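Local coordinates for protein transcriptional regulator, LuxR family (Burkholderia thailandensis, PDB 3MQQ) that probably binds DNA and regulates transcription as a LuxR-family regulator, this chain being its PAS domain, at residues A12-V17 / T109-S114. Residues are numbered along the deposited sequence; the frame is centred on the assembly and turned at random.
Sequences APIGLV and TFEDLS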
loop_
_atom_site.group_PDB
_atom_site.type_symbol
_atom_site.label_atom_id
_atom_site.label_comp_id
_atom_site.label_asym_id
_atom_site.label_seq_id
_atom_site.Cartn_x
_atom_site.Cartn_y
_atom_site.Cartn_z
ATOM N N ALA B 12 -6.424 6.090 1.963
ATOM C CA ALA B 12 -5.734 4.789 1.918
ATOM C C ALA B 12 -5.474 4.217 3.289
ATOM O O ALA B 12 -5.073 4.926 4.179
ATOM C CB ALA B 12 -4.409 4.896 1.135
ATOM N N PRO B 13 -5.677 2.900 3.456
ATOM C CA PRO B 13 -5.574 2.223 4.738
ATOM C C PRO B 13 -4.140 1.943 5.154
ATOM O O PRO B 13 -3.907 1.260 6.172
ATOM C CB PRO B 13 -6.292 0.892 4.482
ATOM C CG PRO B 13 -6.177 0.670 3.028
ATOM C CD PRO B 13 -6.152 2.025 2.378
ATOM N N ILE B 14 -3.205 2.378 4.320
ATOM C CA ILE B 14 -1.777 2.288 4.630
ATOM C C ILE B 14 -1.167 3.681 4.552
ATOM O O ILE B 14 -1.678 4.576 3.868
ATOM C CB ILE B 14 -1.003 1.352 3.670
ATOM C CG1 ILE B 14 -1.108 1.852 2.227
ATOM C CG2 ILE B 14 -1.471 -0.099 3.824
ATOM C CD1 ILE B 14 -0.266 1.089 1.270
ATOM N N GLY B 15 -0.054 3.846 5.242
ATOM C CA GLY B 15 0.652 5.115 5.214
ATOM C C GLY B 15 1.259 5.348 3.850
ATOM O O GLY B 15 1.866 4.448 3.266
ATOM N N LEU B 16 1.032 6.537 3.307
ATOM C CA LEU B 16 1.632 6.876 1.995
ATOM C C LEU B 16 2.424 8.160 2.107
ATOM O O LEU B 16 2.057 9.096 2.847
ATOM C CB LEU B 16 0.563 7.091 0.920
ATOM C CG LEU B 16 -0.320 5.900 0.598
ATOM C CD1 LEU B 16 -1.408 6.340 -0.358
ATOM C CD2 LEU B 16 0.509 4.772 0.009
ATOM N N VAL B 17 3.509 8.242 1.336
ATOM C CA VAL B 17 4.372 9.443 1.320
ATOM C C VAL B 17 4.749 9.742 -0.098
ATOM O O VAL B 17 5.137 8.840 -0.831
ATOM C CB VAL B 17 5.712 9.250 2.130
ATOM C CG1 VAL B 17 6.754 10.367 1.818
ATOM C CG2 VAL B 17 5.456 9.147 3.629
ATOM N N THR B 109 5.446 3.581 0.833
ATOM C CA THR B 109 4.314 3.058 1.609
ATOM C C THR B 109 4.828 2.535 2.922
ATOM O O THR B 109 5.936 2.039 2.990
ATOM C CB THR B 109 3.509 1.915 0.886
ATOM O OG1 THR B 109 4.272 0.700 0.899
ATOM C CG2 THR B 109 3.133 2.254 -0.553
ATOM N N PHE B 110 3.989 2.614 3.959
ATOM C CA PHE B 110 4.365 2.154 5.300
ATOM C C PHE B 110 3.168 1.417 5.897
ATOM O O PHE B 110 2.069 1.918 5.826
ATOM C CB PHE B 110 4.632 3.384 6.181
ATOM C CG PHE B 110 5.803 4.199 5.723
ATOM C CD1 PHE B 110 7.027 4.073 6.353
ATOM C CD2 PHE B 110 5.683 5.072 4.646
ATOM C CE1 PHE B 110 8.137 4.794 5.890
ATOM C CE2 PHE B 110 6.790 5.805 4.205
ATOM C CZ PHE B 110 7.993 5.666 4.823
ATOM N N GLU B 111 3.386 0.243 6.484
ATOM C CA GLU B 111 2.312 -0.433 7.127
ATOM C C GLU B 111 2.805 -0.973 8.472
ATOM O O GLU B 111 3.821 -1.625 8.527
ATOM C CB GLU B 111 1.811 -1.577 6.236
ATOM C CG GLU B 111 0.714 -2.382 6.889
ATOM C CD GLU B 111 0.231 -3.494 6.010
ATOM O OE1 GLU B 111 0.996 -3.931 5.127
ATOM O OE2 GLU B 111 -0.918 -3.937 6.196
ATOM N N ASP B 112 2.082 -0.666 9.556
ATOM C CA ASP B 112 2.451 -1.136 10.900
ATOM C C ASP B 112 2.188 -2.626 10.973
ATOM O O ASP B 112 1.075 -3.110 10.637
ATOM C CB ASP B 112 1.598 -0.384 11.954
ATOM C CG ASP B 112 2.061 -0.594 13.400
ATOM O OD1 ASP B 112 2.847 -1.504 13.694
ATOM O OD2 ASP B 112 1.545 0.141 14.267
ATOM N N LEU B 113 3.208 -3.366 11.413
ATOM C CA LEU B 113 3.071 -4.812 11.532
ATOM C C LEU B 113 2.789 -5.252 12.961
ATOM O O LEU B 113 2.898 -6.430 13.270
ATOM C CB LEU B 113 4.302 -5.520 10.968
ATOM C CG LEU B 113 4.698 -5.074 9.552
ATOM C CD1 LEU B 113 6.002 -5.700 9.163
ATOM C CD2 LEU B 113 3.602 -5.393 8.516
ATOM N N SER B 114 2.386 -4.314 13.821
ATOM C CA SER B 114 2.143 -4.637 15.236
ATOM C C SER B 114 0.931 -5.527 15.482
ATOM O O SER B 114 0.983 -6.407 16.316
ATOM C CB SER B 114 2.031 -3.378 16.100
ATOM O OG SER B 114 3.243 -2.646 16.090
#
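Gly-15 and Phe-110 face each other as an antiparallel hydrogen-bonded pair, where the short axes of 15-17 and 109-112, parts of strands 15-20 and 106-112, approach to 4.7 Å with their directions 158° apart. Gly-15 N gives its hydrogen to Phe-110 O over 2.9 Å, and Phe-110 N returns a bond of 2.9 Å to Gly-15 O. Gly-15 O also takes a CH...O contact from Thr-109 CA at 3.3 Å. Next comes Leu-16 with Thr-109, the non-hydrogen-bonded pair.

On the Leu-16 and Thr-109 face, these two side chains lie alongside each other, Leu-16 CD2 resting 3.7 Å from Thr-109 CG2. The Thr-109 hydroxyl, set between its own N and carbonyl carbon (chi1 74°), turns from these methyls to hydrogen-bond Thr-93. Ile-14 arrives from the loop with an extended CG1-CD1 arm, its CD1 3.9 Å from Thr-109 CB. On the other face, the Phe-110 ring meets Val-17 CG2 obliquely at CE2, 3.6 Å away.

Here the first strand of the PAS sheet, 15-20, joins the last, 106-112, which is the central one of the five. Strand 23-27 follows beyond 15-20, with the Asn-28 side chain hydrogen-bonded through ND2 to Ile-14 O and through OD1 to Leu-16 N, while strand 87-96 flanks 106-112. Phe-110 and Val-17 pack against Leu-31 of helix 29-34, and the opposite face, through Ile-14 and Thr-109, meets Ile-14 of the second subunit.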